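Local structure of cellobiose 2-epimerase (Ruminococcus albus, 3VW5) at residues A[84-89]-A[105-110]; A[141-146]-A[150-155]; A[277-282]-A[326-331]. The protein catalyses the reversible epimerization of cellobiose to 4-O-beta-D-glucosyl-D-mannose, acting on the unmodified sugar. The protein carries 2 engineered substitutions. All blocks are in the same frame, centred on the assembly; numbering follows the deposited sequence.

Interaction 1 (A[84-89]-A[105-110])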
ATOM      1  N   CYS A  84      -2.439  14.221  13.491  1.00 40.12           N
ATOM      2  CA  CYS A  84      -2.144  12.796  13.436  1.00 44.08           C
ATOM      3  C   CYS A  84      -0.757  12.443  13.940  1.00 45.91           C
ATOM      4  O   CYS A  84      -0.446  11.278  14.175  1.00 45.56           O
ATOM      5  CB  CYS A  84      -2.366  12.271  12.011  1.00 43.42           C
ATOM      6  SG  CYS A  84      -4.116  12.350  11.514  1.00 40.14           S
ATOM      7  N   ILE A  85       0.065  13.468  14.123  1.00 50.27           N
ATOM      8  CA  ILE A  85       1.446  13.286  14.518  1.00 42.80           C
ATOM      9  C   ILE A  85       1.600  13.478  16.025  1.00 46.99           C
ATOM     10  O   ILE A  85       1.084  14.446  16.595  1.00 49.19           O
ATOM     11  CB  ILE A  85       2.346  14.244  13.720  1.00 40.32           C
ATOM     12  CG1 ILE A  85       2.539  13.686  12.310  1.00 35.53           C
ATOM     13  CG2 ILE A  85       3.666  14.447  14.411  1.00 40.50           C
ATOM     14  CD1 ILE A  85       3.253  14.590  11.357  1.00 36.32           C
ATOM     15  N   ASP A  86       2.270  12.529  16.673  1.00 44.74           N
ATOM     16  CA  ASP A  86       2.584  12.652  18.085  1.00 41.57           C
ATOM     17  C   ASP A  86       3.941  13.342  18.196  1.00 45.88           C
ATOM     18  O   ASP A  86       4.981  12.706  18.087  1.00 44.53           O
ATOM     19  CB  ASP A  86       2.613  11.284  18.766  1.00 41.40           C
ATOM     20  CG  ASP A  86       2.731  11.386  20.280  1.00 45.17           C
ATOM     21  OD1 ASP A  86       3.105  12.475  20.772  1.00 44.38           O
ATOM     22  OD2 ASP A  86       2.460  10.381  20.981  1.00 42.57           O
ATOM     23  N   TYR A  87       3.918  14.655  18.403  1.00 48.17           N
ATOM     24  CA  TYR A  87       5.140  15.440  18.412  1.00 44.48           C
ATOM     25  C   TYR A  87       5.924  15.180  19.675  1.00 45.32           C
ATOM     26  O   TYR A  87       7.156  15.241  19.676  1.00 49.67           O
ATOM     27  CB  TYR A  87       4.829  16.929  18.249  1.00 43.59           C
ATOM     28  CG  TYR A  87       4.421  17.279  16.833  1.00 43.79           C
ATOM     29  CD1 TYR A  87       5.361  17.297  15.803  1.00 39.45           C
ATOM     30  CD2 TYR A  87       3.095  17.574  16.523  1.00 41.01           C
ATOM     31  CE1 TYR A  87       4.994  17.611  14.507  1.00 45.24           C
ATOM     32  CE2 TYR A  87       2.713  17.882  15.222  1.00 43.44           C
ATOM     33  CZ  TYR A  87       3.661  17.902  14.220  1.00 47.56           C
ATOM     34  OH  TYR A  87       3.281  18.212  12.927  1.00 48.19           O
ATOM     35  N   GLU A  88       5.197  14.855  20.737  1.00 43.18           N
ATOM     36  CA  GLU A  88       5.786  14.606  22.042  1.00 41.55           C
ATOM     37  C   GLU A  88       6.539  13.257  22.142  1.00 46.17           C
ATOM     38  O   GLU A  88       7.699  13.217  22.543  1.00 46.76           O
ATOM     39  CB  GLU A  88       4.708  14.727  23.111  1.00 43.59           C
ATOM     40  CG  GLU A  88       5.193  14.387  24.501  1.00 61.69           C
ATOM     41  CD  GLU A  88       4.093  14.499  25.547  1.00 72.18           C
ATOM     42  OE1 GLU A  88       2.959  14.920  25.174  1.00 67.73           O
ATOM     43  OE2 GLU A  88       4.362  14.164  26.739  1.00 65.52           O
ATOM     44  N   TYR A  89       5.901  12.157  21.757  1.00 45.07           N
ATOM     45  CA  TYR A  89       6.565  10.853  21.824  1.00 39.56           C
ATOM     46  C   TYR A  89       7.136  10.427  20.481  1.00 43.69           C
ATOM     47  O   TYR A  89       8.014   9.574  20.427  1.00 47.87           O
ATOM     48  CB  TYR A  89       5.618   9.763  22.338  1.00 38.66           C
ATOM     49  CG  TYR A  89       5.224   9.875  23.805  1.00 43.42           C
ATOM     50  CD1 TYR A  89       6.027   9.327  24.806  1.00 43.39           C
ATOM     51  CD2 TYR A  89       4.047  10.514  24.189  1.00 42.32           C
ATOM     52  CE1 TYR A  89       5.676   9.414  26.148  1.00 41.78           C
ATOM     53  CE2 TYR A  89       3.691  10.615  25.525  1.00 47.40           C
ATOM     54  CZ  TYR A  89       4.511  10.062  26.504  1.00 50.49           C
ATOM     55  OH  TYR A  89       4.163  10.150  27.847  1.00 56.82           O
ATOM     56  N   THR A 105      -4.273   5.713  20.225  1.00 37.51           N
ATOM     57  CA  THR A 105      -2.937   6.302  20.196  1.00 40.77           C
ATOM     58  C   THR A 105      -1.812   5.290  20.058  1.00 41.77           C
ATOM     59  O   THR A 105      -0.645   5.643  20.200  1.00 45.25           O
ATOM     60  CB  THR A 105      -2.681   7.142  21.445  1.00 42.05           C
ATOM     61  OG1 THR A 105      -2.998   6.366  22.605  1.00 47.66           O
ATOM     62  CG2 THR A 105      -3.547   8.402  21.420  1.00 35.05           C
ATOM     63  N   MET A 106      -2.177   4.038  19.797  1.00 43.99           N
ATOM     64  CA  MET A 106      -1.244   2.948  19.520  1.00 38.94           C
ATOM     65  C   MET A 106      -0.285   3.316  18.375  1.00 45.23           C
ATOM     66  O   MET A 106      -0.698   3.886  17.353  1.00 46.32           O
ATOM     67  CB  MET A 106      -2.064   1.692  19.168  1.00 44.34           C
ATOM     68  CG  MET A 106      -1.289   0.501  18.604  1.00 53.07           C
ATOM     69  SD  MET A 106      -1.337   0.398  16.803  1.00 64.65           S
ATOM     70  CE  MET A 106      -2.626  -0.826  16.524  1.00 55.61           C
ATOM     71  N   LYS A 107       0.995   3.002  18.543  1.00 43.78           N
ATOM     72  CA  LYS A 107       1.994   3.289  17.512  1.00 39.09           C
ATOM     73  C   LYS A 107       2.292   2.035  16.718  1.00 40.64           C
ATOM     74  O   LYS A 107       2.549   0.977  17.289  1.00 42.89           O
ATOM     75  CB  LYS A 107       3.293   3.818  18.131  1.00 36.96           C
ATOM     76  CG  LYS A 107       3.128   5.061  18.986  1.00 41.01           C
ATOM     77  CD  LYS A 107       2.768   6.277  18.140  1.00 39.40           C
ATOM     78  CE  LYS A 107       2.463   7.508  19.002  1.00 41.64           C
ATOM     79  NZ  LYS A 107       3.693   8.112  19.600  1.00 38.62           N
ATOM     80  N   HIS A 108       2.262   2.153  15.398  1.00 41.87           N
ATOM     81  CA  HIS A 108       2.534   1.015  14.536  1.00 35.81           C
ATOM     82  C   HIS A 108       3.534   1.347  13.429  1.00 36.61           C
ATOM     83  O   HIS A 108       3.305   2.223  12.590  1.00 35.04           O
ATOM     84  CB  HIS A 108       1.236   0.464  13.939  1.00 43.56           C
ATOM     85  CG  HIS A 108       1.260  -1.016  13.729  1.00 54.92           C
ATOM     86  ND1 HIS A 108       2.161  -1.636  12.876  1.00 50.79           N
ATOM     87  CD2 HIS A 108       0.509  -2.010  14.269  1.00 52.57           C
ATOM     88  CE1 HIS A 108       1.956  -2.940  12.899  1.00 53.00           C
ATOM     89  NE2 HIS A 108       0.957  -3.195  13.734  1.00 53.42           N
ATOM     90  N   THR A 109       4.652   0.637  13.445  1.00 34.57           N
ATOM     91  CA  THR A 109       5.676   0.790  12.430  1.00 34.23           C
ATOM     92  C   THR A 109       5.087   0.923  11.020  1.00 35.91           C
ATOM     93  O   THR A 109       5.491   1.774  10.227  1.00 34.62           O
ATOM     94  CB  THR A 109       6.619  -0.401  12.474  1.00 33.13           C
ATOM     95  OG1 THR A 109       7.243  -0.426  13.754  1.00 44.58           O
ATOM     96  CG2 THR A 109       7.690  -0.300  11.416  1.00 28.43           C
ATOM     97  N   TYR A 110       4.133   0.061  10.717  1.00 39.38           N
ATOM     98  CA  TYR A 110       3.495   0.017   9.410  1.00 36.85           C
ATOM     99  C   TYR A 110       2.756   1.326   9.095  1.00 36.77           C
ATOM    100  O   TYR A 110       2.843   1.858   7.980  1.00 36.96           O
ATOM    101  CB  TYR A 110       2.555  -1.179   9.426  1.00 41.45           C
ATOM    102  CG  TYR A 110       1.674  -1.345   8.243  1.00 41.95           C
ATOM    103  CD1 TYR A 110       2.059  -2.158   7.199  1.00 51.08           C
ATOM    104  CD2 TYR A 110       0.424  -0.735   8.188  1.00 47.94           C
ATOM    105  CE1 TYR A 110       1.241  -2.348   6.105  1.00 55.70           C
ATOM    106  CE2 TYR A 110      -0.409  -0.908   7.095  1.00 54.02           C
ATOM    107  CZ  TYR A 110       0.004  -1.722   6.052  1.00 60.97           C
ATOM    108  OH  TYR A 110      -0.809  -1.931   4.956  1.00 64.68           O
TER
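The ammonium group of K107 is gripped by three oxygens: D86 OD2, and the carbonyl oxygens of G90 and R158. Across the contact, K107 NZ donates to D86 OD2 at 2.9 Å in a salt bridge, coming from above the carboxylate plane, 41° out of it. The lysine chain, bent at chi2 and again at chi4, crosses the D86 side chain at about a right angle, and K107 CE lies 3.8 Å from D86 CB. D86 CG is anti to the backbone N (chi1 -171°), which turns the carboxylate to face the lysine. The same OD2 forms a salt bridge with R158 NE, so one buried carboxylate serves two cations and its negative form is probably stabilised. D86 OD1 accepts from Y89 N at 3.0 Å, an Asx motif, with the N-H coming from well above the carboxylate plane, which probably limits rotation of the carboxylate. Y89 adds its CB, 3.7 Å from K107 NZ. The bridge thus pins the loop that leaves helix 67-84 to strand 102-108, just before that strand runs into helix 109-126. Strand 151-156 flanks K107 through a backbone hydrogen bond to F156.

Interaction 2 (A[141-146]-A[150-155])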
ATOM      1  N   ASP A 141      11.993   8.740  14.240  1.00 37.61           N
ATOM      2  CA  ASP A 141      11.176   8.089  15.251  1.00 40.46           C
ATOM      3  C   ASP A 141      11.124   6.580  15.062  1.00 40.13           C
ATOM      4  O   ASP A 141      11.114   5.841  16.038  1.00 44.00           O
ATOM      5  CB  ASP A 141       9.750   8.657  15.270  1.00 43.79           C
ATOM      6  CG  ASP A 141       9.700  10.084  15.776  1.00 47.64           C
ATOM      7  OD1 ASP A 141      10.752  10.562  16.272  1.00 50.75           O
ATOM      8  OD2 ASP A 141       8.617  10.722  15.689  1.00 45.59           O
ATOM      9  N   ILE A 142      11.076   6.120  13.817  1.00 39.27           N
ATOM     10  CA  ILE A 142      10.992   4.686  13.561  1.00 40.17           C
ATOM     11  C   ILE A 142      12.296   4.025  13.972  1.00 38.35           C
ATOM     12  O   ILE A 142      12.305   2.983  14.639  1.00 40.52           O
ATOM     13  CB  ILE A 142      10.674   4.361  12.071  1.00 40.56           C
ATOM     14  CG1 ILE A 142       9.187   4.554  11.778  1.00 39.96           C
ATOM     15  CG2 ILE A 142      11.040   2.927  11.722  1.00 37.64           C
ATOM     16  CD1 ILE A 142       8.862   4.447  10.298  1.00 33.73           C
ATOM     17  N   GLU A 143      13.400   4.647  13.583  1.00 40.08           N
ATOM     18  CA  GLU A 143      14.714   4.086  13.858  1.00 40.11           C
ATOM     19  C   GLU A 143      15.070   4.143  15.352  1.00 38.58           C
ATOM     20  O   GLU A 143      15.724   3.245  15.866  1.00 40.30           O
ATOM     21  CB  GLU A 143      15.777   4.754  13.000  1.00 35.59           C
ATOM     22  CG  GLU A 143      15.522   4.666  11.497  1.00 35.75           C
ATOM     23  CD  GLU A 143      15.603   3.253  10.943  1.00 42.33           C
ATOM     24  OE1 GLU A 143      16.650   2.586  11.107  1.00 44.42           O
ATOM     25  OE2 GLU A 143      14.613   2.806  10.325  1.00 41.94           O
ATOM     26  N   LYS A 144      14.616   5.178  16.045  1.00 37.86           N
ATOM     27  CA  LYS A 144      14.860   5.296  17.476  1.00 40.90           C
ATOM     28  C   LYS A 144      14.091   4.245  18.286  1.00 41.82           C
ATOM     29  O   LYS A 144      14.662   3.544  19.126  1.00 43.77           O
ATOM     30  CB  LYS A 144      14.447   6.689  17.960  1.00 45.98           C
ATOM     31  CG  LYS A 144      15.007   7.087  19.325  1.00 41.96           C
ATOM     32  CD  LYS A 144      16.510   6.867  19.323  1.00 46.78           C
ATOM     33  CE  LYS A 144      17.258   7.928  20.124  1.00 49.06           C
ATOM     34  NZ  LYS A 144      17.220   7.644  21.588  1.00 55.67           N
ATOM     35  N   ASN A 145      12.793   4.137  18.031  1.00 39.03           N
ATOM     36  CA  ASN A 145      11.914   3.411  18.933  1.00 41.37           C
ATOM     37  C   ASN A 145      11.474   2.010  18.518  1.00 42.06           C
ATOM     38  O   ASN A 145      11.014   1.242  19.368  1.00 47.05           O
ATOM     39  CB  ASN A 145      10.687   4.268  19.287  1.00 44.48           C
ATOM     40  CG  ASN A 145      11.079   5.613  19.881  1.00 46.80           C
ATOM     41  OD1 ASN A 145      11.477   5.695  21.039  1.00 50.40           O
ATOM     42  ND2 ASN A 145      10.992   6.669  19.079  1.00 47.84           N
ATOM     43  N   THR A 146      11.606   1.664  17.238  1.00 40.08           N
ATOM     44  CA  THR A 146      11.033   0.397  16.755  1.00 38.79           C
ATOM     45  C   THR A 146      12.088  -0.591  16.302  1.00 37.77           C
ATOM     46  O   THR A 146      11.793  -1.751  16.071  1.00 42.17           O
ATOM     47  CB  THR A 146      10.042   0.599  15.591  1.00 36.34           C
ATOM     48  OG1 THR A 146      10.751   0.904  14.378  1.00 33.13           O
ATOM     49  CG2 THR A 146       9.061   1.715  15.905  1.00 35.35           C
ATOM     50  N   TYR A 150      17.407  -7.575  16.051  1.00 40.00           N
ATOM     51  CA  TYR A 150      17.073  -8.564  15.037  1.00 45.85           C
ATOM     52  C   TYR A 150      15.951  -8.037  14.149  1.00 45.60           C
ATOM     53  O   TYR A 150      15.154  -8.810  13.625  1.00 51.55           O
ATOM     54  CB  TYR A 150      16.693  -9.906  15.687  1.00 46.16           C
ATOM     55  CG  TYR A 150      16.844 -11.134  14.796  1.00 53.43           C
ATOM     56  CD1 TYR A 150      17.243 -11.024  13.463  1.00 50.53           C
ATOM     57  CD2 TYR A 150      16.580 -12.413  15.294  1.00 54.55           C
ATOM     58  CE1 TYR A 150      17.374 -12.144  12.655  1.00 44.91           C
ATOM     59  CE2 TYR A 150      16.710 -13.540  14.492  1.00 51.90           C
ATOM     60  CZ  TYR A 150      17.108 -13.397  13.172  1.00 54.70           C
ATOM     61  OH  TYR A 150      17.240 -14.517  12.377  1.00 62.25           O
ATOM     62  N   GLY A 151      15.901  -6.718  13.986  1.00 41.62           N
ATOM     63  CA  GLY A 151      14.967  -6.086  13.072  1.00 39.37           C
ATOM     64  C   GLY A 151      13.909  -5.213  13.729  1.00 42.53           C
ATOM     65  O   GLY A 151      13.895  -5.025  14.941  1.00 42.72           O
ATOM     66  N   TYR A 152      13.006  -4.685  12.913  1.00 37.15           N
ATOM     67  CA  TYR A 152      11.949  -3.815  13.400  1.00 35.49           C
ATOM     68  C   TYR A 152      10.869  -4.577  14.160  1.00 39.74           C
ATOM     69  O   TYR A 152      10.460  -5.664  13.747  1.00 42.17           O
ATOM     70  CB  TYR A 152      11.314  -3.061  12.221  1.00 34.63           C
ATOM     71  CG  TYR A 152      12.279  -2.156  11.495  1.00 34.44           C
ATOM     72  CD1 TYR A 152      12.489  -0.844  11.925  1.00 34.77           C
ATOM     73  CD2 TYR A 152      13.000  -2.610  10.394  1.00 34.09           C
ATOM     74  CE1 TYR A 152      13.389  -0.011  11.278  1.00 34.48           C
ATOM     75  CE2 TYR A 152      13.904  -1.773   9.734  1.00 31.62           C
ATOM     76  CZ  TYR A 152      14.088  -0.479  10.188  1.00 32.57           C
ATOM     77  OH  TYR A 152      14.965   0.361   9.555  1.00 36.42           O
ATOM     78  N   ARG A 153      10.406  -4.000  15.269  1.00 41.24           N
ATOM     79  CA  ARG A 153       9.196  -4.466  15.944  1.00 41.56           C
ATOM     80  C   ARG A 153       8.015  -3.599  15.529  1.00 39.08           C
ATOM     81  O   ARG A 153       8.196  -2.456  15.136  1.00 42.54           O
ATOM     82  CB  ARG A 153       9.387  -4.433  17.453  1.00 41.14           C
ATOM     83  CG  ARG A 153      10.308  -5.513  17.931  1.00 43.64           C
ATOM     84  CD  ARG A 153      10.364  -5.543  19.427  1.00 49.28           C
ATOM     85  NE  ARG A 153      11.268  -6.590  19.890  1.00 56.24           N
ATOM     86  CZ  ARG A 153      11.484  -6.871  21.171  1.00 57.76           C
ATOM     87  NH1 ARG A 153      10.848  -6.183  22.120  1.00 57.23           N
ATOM     88  NH2 ARG A 153      12.327  -7.842  21.504  1.00 50.40           N
ATOM     89  N   GLU A 154       6.801  -4.126  15.640  1.00 44.52           N
ATOM     90  CA  GLU A 154       5.671  -3.537  14.914  1.00 45.20           C
ATOM     91  C   GLU A 154       4.580  -2.782  15.686  1.00 40.15           C
ATOM     92  O   GLU A 154       4.025  -1.820  15.164  1.00 42.04           O
ATOM     93  CB  GLU A 154       5.051  -4.604  14.013  1.00 43.46           C
ATOM     94  CG  GLU A 154       6.114  -5.285  13.176  1.00 45.22           C
ATOM     95  CD  GLU A 154       5.557  -6.000  11.975  1.00 53.38           C
ATOM     96  OE1 GLU A 154       6.375  -6.529  11.180  1.00 51.66           O
ATOM     97  OE2 GLU A 154       4.309  -6.033  11.820  1.00 56.31           O
ATOM     98  N   ALA A 155       4.274  -3.189  16.910  1.00 34.69           N
ATOM     99  CA  ALA A 155       3.142  -2.596  17.610  1.00 36.75           C
ATOM    100  C   ALA A 155       3.472  -2.144  19.025  1.00 36.65           C
ATOM    101  O   ALA A 155       4.030  -2.898  19.809  1.00 41.70           O
ATOM    102  CB  ALA A 155       1.947  -3.562  17.619  1.00 38.77           C
TER
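The side chains of Y152 and E143 both start with CG anti to the carbonyl carbon, Y152 at chi1 -62°, and a bend at chi2 (-67°) then curls the E143 carboxylate to the phenol end of the tyrosine. There Y152 OH donates to E143 OE2 at 2.6 Å, and the carboxylate oxygen accepts with its syn lone pair, on the side of OE1, with the carboxylate and ring planes 69° apart. Neither group stops at this bond: E143 OE1 forms a salt bridge with R204, OE2 is also hydrogen-bonded to Y189 OH, and Y152 OH is hydrogen-bonded to Q208 NE2. Further along the ring, T146 OG1 lies at the edge, in plane, 3.5 Å from Y152 CD1, while I142 CG2 meets Y152 CE1 obliquely at 3.8 Å. The threonine hydroxyl is itself tied down, because T146 OG1 and T146 N reach I142 O from opposite faces of its carbonyl plane. A nearly straight backbone bond from R153 N to T146 O, 2.8 Å, ties T146, next to N145 of helix 129-145, to R153 of strand 151-156. G151 precedes the tyrosine with backbone angles that would jam a CB against the preceding carbonyl oxygen. A phenylalanine in place of Y152 would probably leave Q208 NE2 without this acceptor and E143 OE2 without one of its donors, so that the carboxylate would be less firmly set. The contact closes the tight return from helix 129-145, through strand 147-148, into strand 151-156. I142 and Y152 both pack on L185 of helix 179-196, Y152 also reaches helix 199-216, and T109 at the start of helix 109-126 lies against T146.

Interaction 3 (A[277-282]-A[326-331])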
ATOM      1  N   ASN A 277       5.896 -17.541 -10.456  1.00 42.97           N
ATOM      2  CA  ASN A 277       5.175 -18.383  -9.513  1.00 40.84           C
ATOM      3  C   ASN A 277       3.725 -17.943  -9.324  1.00 44.47           C
ATOM      4  O   ASN A 277       2.815 -18.759  -9.429  1.00 42.77           O
ATOM      5  CB  ASN A 277       5.875 -18.443  -8.165  1.00 40.84           C
ATOM      6  CG  ASN A 277       5.422 -19.633  -7.346  1.00 48.81           C
ATOM      7  OD1 ASN A 277       5.433 -20.766  -7.831  1.00 51.06           O
ATOM      8  ND2 ASN A 277       4.996 -19.386  -6.110  1.00 43.55           N
ATOM      9  N   ILE A 278       3.516 -16.653  -9.060  1.00 41.61           N
ATOM     10  CA  ILE A 278       2.180 -16.109  -8.834  1.00 43.65           C
ATOM     11  C   ILE A 278       1.267 -16.282 -10.050  1.00 44.15           C
ATOM     12  O   ILE A 278       0.091 -16.644  -9.916  1.00 42.16           O
ATOM     13  CB  ILE A 278       2.246 -14.626  -8.403  1.00 43.41           C
ATOM     14  CG1 ILE A 278       2.787 -14.554  -6.981  1.00 41.93           C
ATOM     15  CG2 ILE A 278       0.856 -13.984  -8.443  1.00 35.75           C
ATOM     16  CD1 ILE A 278       1.919 -15.315  -5.994  1.00 38.92           C
ATOM     17  N   GLN A 279       1.819 -16.029 -11.230  1.00 43.41           N
ATOM     18  CA  GLN A 279       1.090 -16.207 -12.479  1.00 42.61           C
ATOM     19  C   GLN A 279       0.635 -17.658 -12.693  1.00 44.28           C
ATOM     20  O   GLN A 279      -0.465 -17.904 -13.198  1.00 52.16           O
ATOM     21  CB  GLN A 279       1.945 -15.730 -13.654  1.00 36.76           C
ATOM     22  CG  GLN A 279       1.266 -15.826 -14.994  1.00 38.63           C
ATOM     23  CD  GLN A 279       2.156 -15.365 -16.112  1.00 46.27           C
ATOM     24  OE1 GLN A 279       1.799 -14.461 -16.867  1.00 47.41           O
ATOM     25  NE2 GLN A 279       3.337 -15.977 -16.225  1.00 49.97           N
ATOM     26  N   ASP A 280       1.463 -18.616 -12.289  1.00 42.54           N
ATOM     27  CA  ASP A 280       1.130 -20.026 -12.465  1.00 48.93           C
ATOM     28  C   ASP A 280       0.132 -20.538 -11.417  1.00 47.44           C
ATOM     29  O   ASP A 280      -0.706 -21.403 -11.702  1.00 56.80           O
ATOM     30  CB  ASP A 280       2.412 -20.881 -12.468  1.00 53.54           C
ATOM     31  CG  ASP A 280       2.123 -22.390 -12.550  1.00 75.30           C
ATOM     32  OD1 ASP A 280       2.877 -23.182 -11.916  1.00 70.98           O
ATOM     33  OD2 ASP A 280       1.139 -22.789 -13.242  1.00 80.11           O
ATOM     34  N   ILE A 281       0.209 -19.964 -10.225  1.00 43.93           N
ATOM     35  CA  ILE A 281      -0.347 -20.549  -9.009  1.00 40.28           C
ATOM     36  C   ILE A 281      -1.587 -19.832  -8.502  1.00 39.40           C
ATOM     37  O   ILE A 281      -2.441 -20.420  -7.847  1.00 36.99           O
ATOM     38  CB  ILE A 281       0.748 -20.536  -7.915  1.00 47.47           C
ATOM     39  CG1 ILE A 281       1.588 -21.796  -8.048  1.00 45.50           C
ATOM     40  CG2 ILE A 281       0.185 -20.356  -6.504  1.00 38.85           C
ATOM     41  CD1 ILE A 281       0.823 -22.891  -8.747  1.00 62.75           C
ATOM     42  N   ALA A 282      -1.682 -18.551  -8.820  1.00 43.55           N
ATOM     43  CA  ALA A 282      -2.691 -17.699  -8.226  1.00 40.99           C
ATOM     44  C   ALA A 282      -3.643 -17.102  -9.262  1.00 43.65           C
ATOM     45  O   ALA A 282      -4.728 -16.618  -8.910  1.00 37.25           O
ATOM     46  CB  ALA A 282      -2.028 -16.611  -7.427  1.00 40.08           C
ATOM     47  N   LEU A 326       1.952  -9.683 -19.874  1.00 53.63           N
ATOM     48  CA  LEU A 326       1.091  -8.650 -20.436  1.00 49.34           C
ATOM     49  C   LEU A 326      -0.359  -9.114 -20.569  1.00 50.14           C
ATOM     50  O   LEU A 326      -1.285  -8.415 -20.160  1.00 51.72           O
ATOM     51  CB  LEU A 326       1.615  -8.261 -21.805  1.00 48.33           C
ATOM     52  CG  LEU A 326       1.667  -6.763 -22.024  1.00 57.89           C
ATOM     53  CD1 LEU A 326       1.588  -6.040 -20.686  1.00 59.88           C
ATOM     54  CD2 LEU A 326       2.942  -6.417 -22.761  1.00 61.93           C
ATOM     55  N   GLU A 327      -0.552 -10.288 -21.164  1.00 53.36           N
ATOM     56  CA  GLU A 327      -1.882 -10.869 -21.272  1.00 52.21           C
ATOM     57  C   GLU A 327      -2.524 -11.037 -19.900  1.00 49.36           C
ATOM     58  O   GLU A 327      -3.694 -10.697 -19.709  1.00 51.14           O
ATOM     59  CB  GLU A 327      -1.844 -12.204 -22.020  1.00 61.30           C
ATOM     60  CG  GLU A 327      -2.122 -12.076 -23.525  1.00 73.09           C
ATOM     61  CD  GLU A 327      -0.907 -12.400 -24.395  1.00 81.13           C
ATOM     62  OE1 GLU A 327      -0.398 -11.460 -25.063  1.00 82.21           O
ATOM     63  OE2 GLU A 327      -0.469 -13.589 -24.423  1.00 71.88           O
ATOM     64  N   SER A 328      -1.760 -11.535 -18.933  1.00 48.37           N
ATOM     65  CA  SER A 328      -2.282 -11.670 -17.573  1.00 45.66           C
ATOM     66  C   SER A 328      -2.755 -10.319 -17.027  1.00 47.71           C
ATOM     67  O   SER A 328      -3.846 -10.216 -16.462  1.00 43.36           O
ATOM     68  CB  SER A 328      -1.232 -12.274 -16.647  1.00 40.94           C
ATOM     69  OG  SER A 328      -0.917 -13.591 -17.041  1.00 42.48           O
ATOM     70  N   ALA A 329      -1.924  -9.291 -17.199  1.00 45.20           N
ATOM     71  CA  ALA A 329      -2.293  -7.934 -16.816  1.00 41.64           C
ATOM     72  C   ALA A 329      -3.659  -7.575 -17.386  1.00 45.92           C
ATOM     73  O   ALA A 329      -4.557  -7.158 -16.641  1.00 44.94           O
ATOM     74  CB  ALA A 329      -1.248  -6.941 -17.298  1.00 41.54           C
ATOM     75  N   LYS A 330      -3.819  -7.759 -18.700  1.00 46.46           N
ATOM     76  CA  LYS A 330      -5.078  -7.430 -19.380  1.00 48.73           C
ATOM     77  C   LYS A 330      -6.230  -8.225 -18.772  1.00 47.81           C
ATOM     78  O   LYS A 330      -7.326  -7.707 -18.543  1.00 45.77           O
ATOM     79  CB  LYS A 330      -4.999  -7.731 -20.883  1.00 48.02           C
ATOM     80  CG  LYS A 330      -5.893  -6.830 -21.733  1.00 49.75           C
ATOM     81  CD  LYS A 330      -6.268  -7.462 -23.073  1.00 60.60           C
ATOM     82  CE  LYS A 330      -6.989  -6.470 -24.004  1.00 74.97           C
ATOM     83  NZ  LYS A 330      -8.458  -6.272 -23.704  1.00 70.85           N
ATOM     84  N   SER A 331      -5.962  -9.495 -18.521  1.00 45.13           N
ATOM     85  CA  SER A 331      -6.954 -10.394 -17.993  1.00 41.86           C
ATOM     86  C   SER A 331      -7.454  -9.865 -16.646  1.00 46.26           C
ATOM     87  O   SER A 331      -8.664  -9.740 -16.425  1.00 43.56           O
ATOM     88  CB  SER A 331      -6.334 -11.785 -17.864  1.00 42.89           C
ATOM     89  OG  SER A 331      -7.306 -12.754 -17.533  1.00 53.11           O
TER
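Two helices of the outer layer of the (alpha/alpha)6 barrel, 261-281 and 323-340, approach each other here, and within 277-282 and 326-331 the contact rests on one pair of side chains, Q279 and S328. Their CA atoms are the nearest across the two segments, at 7.6 Å, and the contact buries just 69 Å² in all. Q279 bridges the gap with a fully stretched chain: CG is anti to the backbone N (chi1 -178°) and the next bond is also extended, so the amide is carried straight out from its helix to the serine. Q279 CG passes 3.7 Å from S328 OG. As modelled, Q279 OE1 stands 2.9 Å from S328 OG, but the amide is probably turned over, and this pairing cannot be assigned. S328 OG is hydrogen-bonded to K324 O, one turn earlier in its own helix. Both residues touch F313 of helix 303-318, and Q279 also touches K324 and F325. One turn further along, S331 OG is hydrogen-bonded to G286 O, in the turn between strands 283-284 and 287-293. Since the carbonyl of K324 can only accept, the serine proton is committed to it, leaving the hydroxyl oxygen able to accept; with the amide reversed its NH2 would face that oxygen, and a hydrogen bond between the two helices would then be possible.

From the N terminus the three contacts follow in series, none nested in or crossing another. Interaction 1 closes the loop and hairpin between helix 67-84 and helix 109-126, and interaction 2 then closes the much shorter return from helix 129-145 to strand 151-156. These two touch: T109 OG1 meets R153 O at 2.6 Å in a probable hydrogen bond, and their strands, 102-108 and 151-156, are neighbours in one antiparallel sheet. Interaction 3 spans 43 intervening residues, including helix 303-318, and joins helices 261-281 and 323-340 on the opposite side of the barrel, its centre about 38 Å from that of interaction 1.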